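Local coordinates for (R)-2-hydroxyglutaryl-CoA dehydratase activating ATPase (Acidaminococcus fermentans, PDB 1HUX), which hydrolyses ATP very slowly to drive electron transfer that activates (R)-2-hydroxyglutaryl-CoA dehydratase in glutamate fermentation, as a homodimer sharing one [4Fe-4S] cluster, at residues 2-14 against 58-72. Residues are numbered along the deposited sequence; the frame is centred on the assembly and turned at random.
With ADP (adenosine-5'-diphosphate), chain D.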
loop_
_atom_site.group_PDB
_atom_site.type_symbol
_atom_site.label_atom_id
_atom_site.label_comp_id
_atom_site.label_asym_id
_atom_site.label_seq_id
_atom_site.Cartn_x
_atom_site.Cartn_y
_atom_site.Cartn_z
ATOM N N SER A 2 41.750 -3.995 -23.913
ATOM C CA SER A 2 42.781 -3.063 -23.368
ATOM C C SER A 2 42.243 -1.913 -22.496
ATOM O O SER A 2 42.956 -1.438 -21.607
ATOM C CB SER A 2 43.607 -2.490 -24.509
ATOM O OG SER A 2 44.629 -1.669 -23.994
ATOM N N ILE A 3 41.020 -1.443 -22.755
ATOM C CA ILE A 3 40.426 -0.388 -21.921
ATOM C C ILE A 3 39.366 -0.983 -21.001
ATOM O O ILE A 3 38.342 -1.501 -21.465
ATOM C CB ILE A 3 39.785 0.732 -22.747
ATOM C CG1 ILE A 3 40.890 1.596 -23.342
ATOM C CG2 ILE A 3 38.869 1.606 -21.859
ATOM C CD1 ILE A 3 40.377 2.834 -24.097
ATOM N N TYR A 4 39.622 -0.909 -19.695
ATOM C CA TYR A 4 38.704 -1.473 -18.710
ATOM C C TYR A 4 37.905 -0.398 -18.015
ATOM O O TYR A 4 38.459 0.624 -17.607
ATOM C CB TYR A 4 39.474 -2.291 -17.664
ATOM C CG TYR A 4 40.160 -3.517 -18.216
ATOM C CD1 TYR A 4 41.334 -3.413 -18.951
ATOM C CD2 TYR A 4 39.620 -4.779 -18.017
ATOM C CE1 TYR A 4 41.955 -4.541 -19.478
ATOM C CE2 TYR A 4 40.224 -5.916 -18.534
ATOM C CZ TYR A 4 41.388 -5.798 -19.265
ATOM O OH TYR A 4 41.961 -6.949 -19.787
ATOM N N THR A 5 36.601 -0.635 -17.885
ATOM C CA THR A 5 35.706 0.328 -17.235
ATOM C C THR A 5 34.876 -0.306 -16.140
ATOM O O THR A 5 34.637 -1.521 -16.117
ATOM C CB THR A 5 34.732 1.018 -18.242
ATOM O OG1 THR A 5 34.454 0.122 -19.331
ATOM C CG2 THR A 5 35.342 2.332 -18.769
ATOM N N LEU A 6 34.413 0.542 -15.241
ATOM C CA LEU A 6 33.650 0.077 -14.114
ATOM C C LEU A 6 32.256 0.686 -14.028
ATOM O O LEU A 6 32.099 1.914 -13.938
ATOM C CB LEU A 6 34.429 0.376 -12.820
ATOM C CG LEU A 6 33.739 -0.012 -11.516
ATOM C CD1 LEU A 6 33.657 -1.519 -11.429
ATOM C CD2 LEU A 6 34.488 0.563 -10.349
ATOM N N GLY A 7 31.257 -0.199 -14.054
ATOM C CA GLY A 7 29.868 0.205 -13.920
ATOM C C GLY A 7 29.410 -0.169 -12.516
ATOM O O GLY A 7 29.590 -1.316 -12.082
ATOM N N ILE A 8 28.832 0.797 -11.805
ATOM C CA ILE A 8 28.359 0.572 -10.444
ATOM C C ILE A 8 26.906 1.007 -10.282
ATOM O O ILE A 8 26.575 2.196 -10.380
ATOM C CB ILE A 8 29.207 1.350 -9.406
ATOM C CG1 ILE A 8 30.688 1.078 -9.633
ATOM C CG2 ILE A 8 28.841 0.915 -7.986
ATOM C CD1 ILE A 8 31.591 1.981 -8.813
ATOM N N ASP A 9 26.049 0.022 -10.024
ATOM C CA ASP A 9 24.621 0.251 -9.819
ATOM C C ASP A 9 24.287 0.084 -8.342
ATOM O O ASP A 9 24.089 -1.033 -7.876
ATOM C CB ASP A 9 23.821 -0.768 -10.637
ATOM C CG ASP A 9 22.326 -0.516 -10.589
ATOM O OD1 ASP A 9 21.564 -1.388 -11.064
ATOM O OD2 ASP A 9 21.917 0.561 -10.085
ATOM N N VAL A 10 24.232 1.173 -7.595
ATOM C CA VAL A 10 23.929 1.050 -6.171
ATOM C C VAL A 10 22.434 1.216 -5.895
ATOM O O VAL A 10 21.922 2.332 -5.814
ATOM C CB VAL A 10 24.790 2.066 -5.306
ATOM C CG1 VAL A 10 25.192 3.269 -6.147
ATOM C CG2 VAL A 10 24.011 2.548 -4.071
ATOM N N GLY A 11 21.731 0.096 -5.762
ATOM C CA GLY A 11 20.301 0.149 -5.499
ATOM C C GLY A 11 19.948 0.264 -4.027
ATOM O O GLY A 11 20.831 0.427 -3.181
ATOM N N SER A 12 18.657 0.188 -3.715
ATOM C CA SER A 12 18.193 0.283 -2.327
ATOM C C SER A 12 18.333 -1.067 -1.601
ATOM O O SER A 12 18.441 -1.130 -0.376
ATOM C CB SER A 12 16.732 0.734 -2.304
ATOM O OG SER A 12 15.922 -0.189 -3.015
ATOM N N THR A 13 18.345 -2.141 -2.381
ATOM C CA THR A 13 18.459 -3.496 -1.863
ATOM C C THR A 13 19.877 -4.031 -1.974
ATOM O O THR A 13 20.407 -4.640 -1.049
ATOM C CB THR A 13 17.511 -4.448 -2.655
ATOM O OG1 THR A 13 16.173 -4.237 -2.208
ATOM C CG2 THR A 13 17.892 -5.920 -2.483
ATOM N N ALA A 14 20.490 -3.815 -3.124
ATOM C CA ALA A 14 21.825 -4.323 -3.328
ATOM C C ALA A 14 22.635 -3.384 -4.182
ATOM O O ALA A 14 22.108 -2.439 -4.758
ATOM C CB ALA A 14 21.750 -5.679 -3.989
ATOM N N ASP A 58 43.221 0.573 -12.408
ATOM C CA ASP A 58 43.214 -0.079 -13.725
ATOM C C ASP A 58 41.968 0.271 -14.543
ATOM O O ASP A 58 41.869 -0.010 -15.742
ATOM C CB ASP A 58 43.293 -1.596 -13.575
ATOM C CG ASP A 58 44.640 -2.051 -13.094
ATOM O OD1 ASP A 58 45.656 -1.656 -13.722
ATOM O OD2 ASP A 58 44.675 -2.801 -12.093
ATOM N N MET A 59 41.009 0.886 -13.877
ATOM C CA MET A 59 39.793 1.279 -14.536
ATOM C C MET A 59 40.010 2.614 -15.238
ATOM O O MET A 59 40.459 3.577 -14.603
ATOM C CB MET A 59 38.677 1.392 -13.497
ATOM C CG MET A 59 38.431 0.101 -12.735
ATOM S SD MET A 59 38.080 -1.306 -13.808
ATOM C CE MET A 59 39.726 -2.028 -14.033
ATOM N N ALA A 60 39.698 2.648 -16.542
ATOM C CA ALA A 60 39.808 3.843 -17.384
ATOM C C ALA A 60 38.793 4.909 -16.951
ATOM O O ALA A 60 39.114 6.094 -16.812
ATOM C CB ALA A 60 39.583 3.459 -18.822
ATOM N N PHE A 61 37.560 4.481 -16.730
ATOM C CA PHE A 61 36.522 5.404 -16.304
ATOM C C PHE A 61 35.565 4.644 -15.383
ATOM O O PHE A 61 35.322 3.445 -15.565
ATOM C CB PHE A 61 35.776 5.953 -17.530
ATOM C CG PHE A 61 34.993 7.205 -17.257
ATOM C CD1 PHE A 61 35.622 8.435 -17.241
ATOM C CD2 PHE A 61 33.620 7.154 -17.015
ATOM C CE1 PHE A 61 34.908 9.618 -16.991
ATOM C CE2 PHE A 61 32.881 8.334 -16.758
ATOM C CZ PHE A 61 33.532 9.568 -16.749
ATOM N N THR A 62 35.040 5.336 -14.383
ATOM C CA THR A 62 34.113 4.715 -13.459
ATOM C C THR A 62 32.818 5.515 -13.462
ATOM O O THR A 62 32.819 6.740 -13.302
ATOM C CB THR A 62 34.708 4.638 -12.016
ATOM O OG1 THR A 62 35.767 3.672 -11.993
ATOM C CG2 THR A 62 33.639 4.233 -11.001
ATOM N N LEU A 63 31.712 4.803 -13.650
ATOM C CA LEU A 63 30.415 5.433 -13.697
ATOM C C LEU A 63 29.454 4.762 -12.733
ATOM O O LEU A 63 29.242 3.552 -12.794
ATOM C CB LEU A 63 29.873 5.353 -15.123
ATOM C CG LEU A 63 29.258 6.653 -15.632
ATOM C CD1 LEU A 63 29.110 6.534 -17.146
ATOM C CD2 LEU A 63 27.922 6.935 -14.935
ATOM N N ALA A 64 28.870 5.558 -11.850
ATOM C CA ALA A 64 27.931 5.047 -10.869
ATOM C C ALA A 64 26.500 5.459 -11.174
ATOM O O ALA A 64 26.253 6.550 -11.681
ATOM C CB ALA A 64 28.319 5.530 -9.481
ATOM N N THR A 65 25.562 4.575 -10.839
ATOM C CA THR A 65 24.139 4.811 -11.053
ATOM C C THR A 65 23.351 4.133 -9.937
ATOM O O THR A 65 23.909 3.373 -9.147
ATOM C CB THR A 65 23.682 4.219 -12.410
ATOM O OG1 THR A 65 22.274 4.431 -12.584
ATOM C CG2 THR A 65 23.983 2.721 -12.470
ATOM N N GLY A 66 22.055 4.407 -9.871
ATOM C CA GLY A 66 21.229 3.775 -8.858
ATOM C C GLY A 66 20.654 4.743 -7.854
ATOM O O GLY A 66 20.835 5.955 -7.984
ATOM N N TYR A 67 19.966 4.205 -6.852
ATOM C CA TYR A 67 19.357 5.018 -5.804
ATOM C C TYR A 67 20.374 5.856 -5.031
ATOM O O TYR A 67 20.163 7.056 -4.824
ATOM C CB TYR A 67 18.600 4.123 -4.826
ATOM C CG TYR A 67 17.917 4.890 -3.720
ATOM C CD1 TYR A 67 17.099 5.977 -4.010
ATOM C CD2 TYR A 67 18.076 4.522 -2.382
ATOM C CE1 TYR A 67 16.454 6.684 -2.993
ATOM C CE2 TYR A 67 17.434 5.220 -1.356
ATOM C CZ TYR A 67 16.626 6.298 -1.666
ATOM O OH TYR A 67 15.998 6.988 -0.653
ATOM N N GLY A 68 21.449 5.203 -4.583
ATOM C CA GLY A 68 22.497 5.876 -3.842
ATOM C C GLY A 68 23.713 6.047 -4.727
ATOM O O GLY A 68 24.839 5.876 -4.279
ATOM N N ARG A 69 23.477 6.379 -5.993
ATOM C CA ARG A 69 24.549 6.580 -6.964
ATOM C C ARG A 69 25.509 7.678 -6.507
ATOM O O ARG A 69 26.589 7.834 -7.077
ATOM C CB ARG A 69 23.970 6.970 -8.328
ATOM C CG ARG A 69 23.619 8.450 -8.444
ATOM C CD ARG A 69 22.813 8.739 -9.692
ATOM N NE ARG A 69 21.549 8.007 -9.686
ATOM C CZ ARG A 69 20.604 8.131 -10.614
ATOM N NH1 ARG A 69 20.781 8.965 -11.632
ATOM N NH2 ARG A 69 19.481 7.422 -10.525
ATOM N N ASN A 70 25.117 8.448 -5.491
ATOM C CA ASN A 70 25.967 9.530 -4.988
ATOM C C ASN A 70 26.586 9.248 -3.624
ATOM O O ASN A 70 27.369 10.055 -3.124
ATOM C CB ASN A 70 25.187 10.852 -4.938
ATOM C CG ASN A 70 25.008 11.479 -6.320
ATOM O OD1 ASN A 70 25.984 11.857 -6.973
ATOM N ND2 ASN A 70 23.758 11.585 -6.771
ATOM N N SER A 71 26.243 8.105 -3.031
ATOM C CA SER A 71 26.790 7.721 -1.730
ATOM C C SER A 71 28.270 7.380 -1.904
ATOM O O SER A 71 29.015 7.265 -0.931
ATOM C CB SER A 71 26.048 6.506 -1.159
ATOM O OG SER A 71 26.495 5.297 -1.754
ATOM N N LEU A 72 28.679 7.208 -3.156
ATOM C CA LEU A 72 30.062 6.902 -3.497
ATOM C C LEU A 72 30.481 7.884 -4.577
ATOM O O LEU A 72 31.214 7.542 -5.509
ATOM C CB LEU A 72 30.188 5.470 -4.020
ATOM C CG LEU A 72 29.297 5.076 -5.199
ATOM C CD1 LEU A 72 30.149 4.635 -6.389
ATOM C CD2 LEU A 72 28.351 3.966 -4.748
HETATM P PB ADP D . 17.538 -2.292 -6.216
HETATM O O1B ADP D . 16.626 -1.790 -7.300
HETATM O O2B ADP D . 19.057 -2.241 -6.562
HETATM O O3B ADP D . 17.231 -1.724 -4.842
HETATM P PA ADP D . 17.477 -4.968 -7.106
HETATM O O1A ADP D . 18.853 -5.558 -6.954
HETATM O O2A ADP D . 17.011 -4.637 -8.453
HETATM O O3A ADP D . 17.328 -3.745 -6.094
HETATM O "O5'" ADP D . 16.466 -5.892 -6.356
HETATM C "C5'" ADP D . 16.231 -7.106 -6.837
HETATM C "C4'" ADP D . 15.013 -7.740 -6.278
HETATM O "O4'" ADP D . 14.961 -9.129 -6.722
HETATM C "C3'" ADP D . 14.787 -7.791 -4.673
HETATM O "O3'" ADP D . 13.383 -7.679 -4.328
HETATM C "C2'" ADP D . 15.428 -9.137 -4.398
HETATM O "O2'" ADP D . 15.017 -9.860 -3.191
HETATM C "C1'" ADP D . 15.008 -9.921 -5.634
HETATM N N9 ADP D . 15.684 -11.219 -5.863
HETATM C C8 ADP D . 17.001 -11.420 -5.792
HETATM N N7 ADP D . 17.326 -12.618 -6.038
HETATM C C5 ADP D . 16.123 -13.268 -6.286
HETATM C C6 ADP D . 15.763 -14.612 -6.644
HETATM N N6 ADP D . 16.683 -15.607 -6.794
HETATM N N1 ADP D . 14.440 -14.891 -6.832
HETATM C C2 ADP D . 13.531 -13.916 -6.676
HETATM N N3 ADP D . 13.773 -12.630 -6.350
HETATM C C4 ADP D . 15.095 -12.377 -6.170
#
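Met-59 CE stands obliquely to the Tyr-4 ring, 3.6 Å from Tyr-4 CB, and at the opposite end of the contact Ser-12 CB is likewise oblique to the Tyr-67 ring, 4.0 Å from Tyr-67 CD2. The guanidinium of Arg-69, poorly ordered, offers its edge to Gly-66 O, which lies in its plane 2.8 Å from Arg-69 NE.

Between these ends, strands 4-10 and 61-65 run parallel, their axes 16° apart. The evidence is an alternating ladder: Leu-6 and Ile-8 each donate to and accept from the neighbouring strand, with Leu-63 N to Leu-6 O nearly straight at 2.9 Å, and Val-10 N donates to Thr-65 O. On one face, the Leu-6 and Thr-62 side chains lie alongside each other; Leu-6 CG, anti to the backbone N (chi1 178°), carries CD2 to 3.8 Å from Thr-62 CG2. The Ile-8 side chain crosses that of Thr-62, its CD1 3.7 Å from Thr-62 CG2. On the other face, Asp-9 CB and OD2 approach Thr-65 CG2, while Thr-65 OG1 bonds to Met-80 O of strand 78-80.

Val-10 CG1 packs 3.5 Å from CD2 of the poorly ordered Leu-72, and both its methyls border Gly-68, whose N donates to Val-10 O. With Val-10 cut back to alanine, the packing against Leu-72 and Gly-68 would probably be lost, that backbone bond remaining.

Ser-12 OG lies 2.7 Å from ADP O3B, which also accepts from Thr-13 N and, weakly, Ser-12 N. Strand 4-10, continuing into a phosphate-binding hairpin with 14-21, is characteristic of the actin-like ATPase fold.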